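Local coordinates for ABC transporter substrate-binding protein (Rhizobium radiobacter, PDB 6TFX) that binds the opine mannopinic acid as a periplasmic solute-binding protein, probably handing it to an ABC transporter for import into the bacterium, at residues Pro75-Gln80 with Gly84-Asp89; Ile147-Ala152 with Arg163-Gly168. All blocks are in the same frame, centred on the assembly; numbering follows the deposited sequence. Where two conformers were deposited one is given.

Interaction 1 of 2, residues Pro75-Gln80 with Gly84-Asp89; sequences PDVKWQ and GNVTAD
W79 and V86 meet almost at right angles: CG2 of V86 stands over one face of the indole, 3.7 Å from the centroid of the five-membered ring and 12° off its normal, a CH-pi contact. The same methyl, set anti to the carbonyl carbon of V86, also reaches CG1 of V77 at 3.8 Å, so one branch serves two apolar neighbours. Two backbone bonds fix this layer. V86 N donates to V77 O (2.8 Å), and W79 N donates to G84 O (2.8 Å), so K78 and N85 form a non-hydrogen-bonded antiparallel pair. Their side chains run alongside each other, pointing the same way, and K78 NZ gives a hydrogen bond to N85 OD1 (2.8 Å), tilted 20° from the carbonyl plane; the bend at chi2 (-79°) helps turn the amine back to the amide. Waters join W79 O to G84 N and V77 N to V86 O. Further out, D90 accepts a hydrogen bond from W79 NE1. An isolated antiparallel bridge thus closes the loop between strand 68-73 and helix 88-98, where T87 caps the helix with its side chain and D90 in return accepts from T87 N, the reciprocal pattern of a capping box.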
loop_
_atom_site.group_PDB
_atom_site.type_symbol
_atom_site.label_atom_id
_atom_site.label_comp_id
_atom_site.label_asym_id
_atom_site.label_seq_id
_atom_site.Cartn_x
_atom_site.Cartn_y
_atom_site.Cartn_z
ATOM N N PRO A 75 21.890 -18.826 10.333
ATOM C CA PRO A 75 23.059 -18.314 11.135
ATOM C C PRO A 75 23.935 -17.063 10.731
ATOM O O PRO A 75 24.259 -16.261 11.608
ATOM C CB PRO A 75 24.000 -19.535 11.191
ATOM C CG PRO A 75 23.499 -20.488 10.130
ATOM C CD PRO A 75 22.019 -20.274 10.089
ATOM N N ASP A 76 24.453 -17.018 9.497
ATOM C CA ASP A 76 25.322 -16.148 8.717
ATOM C C ASP A 76 24.615 -15.244 7.695
ATOM O O ASP A 76 25.162 -15.019 6.612
ATOM C CB ASP A 76 26.409 -17.015 8.019
ATOM C CG ASP A 76 27.222 -17.892 8.969
ATOM O OD1 ASP A 76 27.673 -17.373 10.026
ATOM O OD2 ASP A 76 27.411 -19.097 8.653
ATOM N N VAL A 77 23.435 -14.675 8.048
ATOM C CA VAL A 77 22.785 -13.674 7.198
ATOM C C VAL A 77 23.476 -12.394 7.630
ATOM O O VAL A 77 23.504 -12.093 8.825
ATOM C CB VAL A 77 21.256 -13.554 7.379
ATOM C CG1 VAL A 77 20.700 -12.367 6.588
ATOM C CG2 VAL A 77 20.555 -14.843 6.965
ATOM N N LYS A 78 24.076 -11.685 6.691
ATOM C CA LYS A 78 24.823 -10.478 7.009
ATOM C C LYS A 78 24.046 -9.204 6.703
ATOM O O LYS A 78 23.416 -9.087 5.637
ATOM C CB LYS A 78 26.133 -10.420 6.191
ATOM C CG LYS A 78 26.965 -11.700 6.180
ATOM C CD LYS A 78 27.795 -11.892 7.430
ATOM C CE LYS A 78 28.541 -13.200 7.348
ATOM N NZ LYS A 78 29.192 -13.540 8.635
ATOM N N TRP A 79 24.183 -8.208 7.585
ATOM C CA TRP A 79 23.629 -6.900 7.312
ATOM C C TRP A 79 24.476 -6.267 6.215
ATOM O O TRP A 79 25.655 -6.581 6.096
ATOM C CB TRP A 79 23.738 -6.000 8.555
ATOM C CG TRP A 79 22.754 -6.338 9.632
ATOM C CD1 TRP A 79 23.031 -6.777 10.895
ATOM C CD2 TRP A 79 21.320 -6.198 9.555
ATOM N NE1 TRP A 79 21.856 -6.904 11.618
ATOM C CE2 TRP A 79 20.793 -6.589 10.806
ATOM C CE3 TRP A 79 20.429 -5.806 8.535
ATOM C CZ2 TRP A 79 19.405 -6.614 11.062
ATOM C CZ3 TRP A 79 19.062 -5.820 8.789
ATOM C CH2 TRP A 79 18.565 -6.205 10.046
ATOM N N GLN A 80 23.893 -5.333 5.467
ATOM C CA GLN A 80 24.658 -4.541 4.507
ATOM C C GLN A 80 25.606 -3.619 5.301
ATOM O O GLN A 80 25.366 -3.361 6.476
ATOM C CB GLN A 80 23.703 -3.619 3.755
ATOM C CG GLN A 80 22.832 -4.373 2.737
ATOM C CD GLN A 80 21.508 -3.697 2.486
ATOM O OE1 GLN A 80 21.265 -2.553 2.894
ATOM N NE2 GLN A 80 20.594 -4.430 1.844
ATOM N N GLY A 84 27.506 -6.672 10.394
ATOM C CA GLY A 84 27.686 -8.045 10.860
ATOM C C GLY A 84 26.481 -8.949 10.720
ATOM O O GLY A 84 25.583 -8.686 9.916
ATOM N N ASN A 85 26.476 -10.043 11.495
ATOM C CA ASN A 85 25.410 -11.048 11.442
ATOM C C ASN A 85 24.089 -10.530 11.989
ATOM O O ASN A 85 24.066 -9.820 12.987
ATOM C CB ASN A 85 25.812 -12.306 12.233
ATOM C CG ASN A 85 26.896 -13.140 11.596
ATOM O OD1 ASN A 85 27.053 -13.174 10.379
ATOM N ND2 ASN A 85 27.650 -13.860 12.411
ATOM N N VAL A 86 22.994 -10.899 11.345
ATOM C CA VAL A 86 21.655 -10.557 11.838
ATOM C C VAL A 86 21.382 -11.493 13.030
ATOM O O VAL A 86 21.531 -12.719 12.904
ATOM C CB VAL A 86 20.599 -10.771 10.729
ATOM C CG1 VAL A 86 19.204 -10.411 11.246
ATOM C CG2 VAL A 86 20.946 -9.948 9.495
ATOM N N THR A 87 20.946 -10.927 14.157
ATOM C CA THR A 87 20.702 -11.733 15.360
ATOM C C THR A 87 19.269 -11.615 15.828
ATOM O O THR A 87 18.549 -10.690 15.437
ATOM C CB THR A 87 21.606 -11.270 16.532
ATOM O OG1 THR A 87 21.196 -9.958 16.938
ATOM C CG2 THR A 87 23.098 -11.317 16.186
ATOM N N ALA A 88 18.901 -12.494 16.763
ATOM C CA ALA A 88 17.590 -12.443 17.414
ATOM C C ALA A 88 17.378 -11.071 18.093
ATOM O O ALA A 88 16.251 -10.562 18.078
ATOM C CB ALA A 88 17.477 -13.554 18.441
ATOM N N ASP A 89 18.466 -10.421 18.626
ATOM C CA ASP A 89 18.294 -9.086 19.225
ATOM C C ASP A 89 17.790 -8.043 18.206
ATOM O O ASP A 89 17.043 -7.140 18.580
ATOM C CB ASP A 89 19.602 -8.604 19.871
ATOM C CG ASP A 89 19.924 -9.265 21.219
ATOM O OD1 ASP A 89 19.051 -10.000 21.761
ATOM O OD2 ASP A 89 21.037 -9.035 21.740
HETATM O O HOH W 1 22.102 -14.461 10.802
HETATM O O HOH W 2 27.962 -7.057 7.528
HETATM O O HOH W 3 23.470 -7.706 14.387
#

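Interaction 2 of 2, residues Ile147-Ala152 with Arg163-Gly168; sequences IIPKKA and RPVGFG
P149 and V165 form the centre of this contact, the proline ring crossing the valine side chain obliquely, CG against CG1. The pyrrolidine puts CG 3.7 Å from V165 CG1, and its CD comes 3.2 Å from V165 O, so the carbonyl oxygen faces ring carbons; this oxygen is buried, with no hydrogen-bonding partner in the model. V165 is the main knob of its segment in this contact. With CG1 anti to the backbone N (chi1 178°) and CG2 anti to the carbonyl carbon, the valine forks: CG1 goes to the proline and CG2 turns to A152, whose CB lies 4.1 Å away. The hollow that takes the fork is thus bounded by P149, at the N-cap of helix 150-156, and by A152 in its first turn.

A second, smaller fit lies at the other end, where CE2 of F167 approaches I147 CB at 3.9 Å, oblique to the ring. The phenyl gets there with chi1 at 61°, which sets CG between the backbone N and the carbonyl carbon. I147 presents its CB, and the rest of the side chain heads elsewhere. No direct hydrogen bond crosses the contact; instead one water donates to I147 O (2.8 Å) and accepts from F167 N (3.0 Å), sitting over one face of the phenyl near its rim.

Around this core, D90 accepts a hydrogen bond from K150 N at the start of the helix, and R156 of the same helix touches V165. The arrangement is a buried apolar join between the approach to helix 150-156 with its first turn, and the loop that leads to strand 170-176.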
loop_
_atom_site.group_PDB
_atom_site.type_symbol
_atom_site.label_atom_id
_atom_site.label_comp_id
_atom_site.label_asym_id
_atom_site.label_seq_id
_atom_site.Cartn_x
_atom_site.Cartn_y
_atom_site.Cartn_z
ATOM N N ILE A 147 12.847 -6.395 8.939
ATOM C CA ILE A 147 13.794 -6.351 10.049
ATOM C C ILE A 147 14.887 -5.325 9.774
ATOM O O ILE A 147 15.475 -5.309 8.700
ATOM C CB ILE A 147 14.373 -7.755 10.351
ATOM C CG1 ILE A 147 13.254 -8.812 10.539
ATOM C CG2 ILE A 147 15.352 -7.734 11.546
ATOM C CD1 ILE A 147 12.207 -8.511 11.667
ATOM N N ILE A 148 15.163 -4.492 10.774
ATOM C CA ILE A 148 16.224 -3.481 10.695
ATOM C C ILE A 148 17.304 -3.727 11.782
ATOM O O ILE A 148 17.021 -4.429 12.764
ATOM C CB ILE A 148 15.690 -2.027 10.728
ATOM C CG1 ILE A 148 15.226 -1.613 12.149
ATOM C CG2 ILE A 148 14.584 -1.834 9.682
ATOM C CD1 ILE A 148 14.745 -0.160 12.264
ATOM N N PRO A 149 18.519 -3.144 11.630
ATOM C CA PRO A 149 19.581 -3.415 12.611
ATOM C C PRO A 149 19.469 -2.508 13.822
ATOM O O PRO A 149 19.406 -1.290 13.680
ATOM C CB PRO A 149 20.890 -3.184 11.831
ATOM C CG PRO A 149 20.487 -2.683 10.473
ATOM C CD PRO A 149 19.034 -2.328 10.510
ATOM N N LYS A 150 19.456 -3.117 15.013
ATOM C CA LYS A 150 19.395 -2.397 16.279
ATOM C C LYS A 150 20.495 -1.330 16.336
ATOM O O LYS A 150 20.195 -0.168 16.602
ATOM C CB LYS A 150 19.569 -3.402 17.434
ATOM C CG LYS A 150 19.337 -2.835 18.831
ATOM C CD LYS A 150 19.517 -3.966 19.833
ATOM C CE LYS A 150 19.158 -3.608 21.250
ATOM N NZ LYS A 150 19.298 -4.797 22.143
ATOM N N LYS A 151 21.756 -1.715 16.067
ATOM C CA LYS A 151 22.887 -0.759 16.152
ATOM C C LYS A 151 22.788 0.390 15.169
ATOM O O LYS A 151 23.081 1.539 15.540
ATOM C CB LYS A 151 24.229 -1.456 15.940
ATOM C CG LYS A 151 24.614 -2.503 16.979
ATOM C CD LYS A 151 26.130 -2.798 16.961
ATOM C CE LYS A 151 26.721 -3.418 15.704
ATOM N NZ LYS A 151 27.991 -4.131 15.988
ATOM N N ALA A 152 22.372 0.105 13.929
ATOM C CA ALA A 152 22.267 1.149 12.910
ATOM C C ALA A 152 21.158 2.134 13.227
ATOM O O ALA A 152 21.365 3.348 13.121
ATOM C CB ALA A 152 22.060 0.533 11.545
ATOM N N ARG A 163 19.414 6.961 5.155
ATOM C CA ARG A 163 20.644 6.149 5.121
ATOM C C ARG A 163 20.263 4.755 5.637
ATOM O O ARG A 163 20.692 4.360 6.734
ATOM C CB ARG A 163 21.730 6.791 5.989
ATOM C CG ARG A 163 22.250 8.114 5.425
ATOM C CD ARG A 163 23.321 8.730 6.314
ATOM N NE ARG A 163 24.486 7.857 6.473
ATOM C CZ ARG A 163 25.087 7.611 7.634
ATOM N NH1 ARG A 163 24.652 8.183 8.752
ATOM N NH2 ARG A 163 26.135 6.803 7.685
ATOM N N PRO A 164 19.380 4.032 4.906
ATOM C CA PRO A 164 18.879 2.751 5.424
ATOM C C PRO A 164 19.910 1.642 5.375
ATOM O O PRO A 164 20.836 1.677 4.548
ATOM C CB PRO A 164 17.713 2.431 4.485
ATOM C CG PRO A 164 18.114 3.050 3.181
ATOM C CD PRO A 164 18.762 4.348 3.594
ATOM N N VAL A 165 19.712 0.630 6.234
ATOM C CA VAL A 165 20.585 -0.541 6.281
ATOM C C VAL A 165 19.675 -1.735 6.411
ATOM O O VAL A 165 18.925 -1.820 7.378
ATOM C CB VAL A 165 21.569 -0.519 7.474
ATOM C CG1 VAL A 165 22.425 -1.792 7.495
ATOM C CG2 VAL A 165 22.448 0.732 7.450
ATOM N N GLY A 166 19.713 -2.635 5.439
ATOM C CA GLY A 166 18.917 -3.863 5.501
ATOM C C GLY A 166 19.767 -5.086 5.214
ATOM O O GLY A 166 20.998 -4.977 5.160
ATOM N N PHE A 167 19.130 -6.271 5.120
ATOM C CA PHE A 167 19.871 -7.482 4.727
ATOM C C PHE A 167 19.388 -7.997 3.364
ATOM O O PHE A 167 19.787 -9.084 2.924
ATOM C CB PHE A 167 19.870 -8.592 5.803
ATOM C CG PHE A 167 18.529 -9.145 6.188
ATOM C CD1 PHE A 167 17.840 -10.004 5.337
ATOM C CD2 PHE A 167 17.989 -8.879 7.437
ATOM C CE1 PHE A 167 16.602 -10.536 5.716
ATOM C CE2 PHE A 167 16.767 -9.425 7.820
ATOM C CZ PHE A 167 16.067 -10.225 6.944
ATOM N N GLY A 168 18.577 -7.186 2.699
ATOM C CA GLY A 168 18.025 -7.469 1.375
ATOM C C GLY A 168 19.089 -7.464 0.288
ATOM O O GLY A 168 20.279 -7.165 0.535
HETATM O O HOH W 4 16.320 -6.441 6.264
#

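How the interactions relate
Interactions 1 and 2 are consecutive along the chain, yet their centres lie only 10 Å apart and they touch directly. Q80 closes the seam: its N lies 2.9 Å from G166 O and its NE2 3.0 Å from G168 O, both probable hydrogen bonds, while its OE1 accepts from G166 N. Beside it, the far rim of the indole packs on the other contact, W79 CH2 lying 3.3 Å from I148 C, and the W79 and F167 rings meet with planes at about 55°. D90 is a shared neighbour of the two. Both contacts lie away from the mannopinic acid pocket and from a magnesium site formed with C418 and C453.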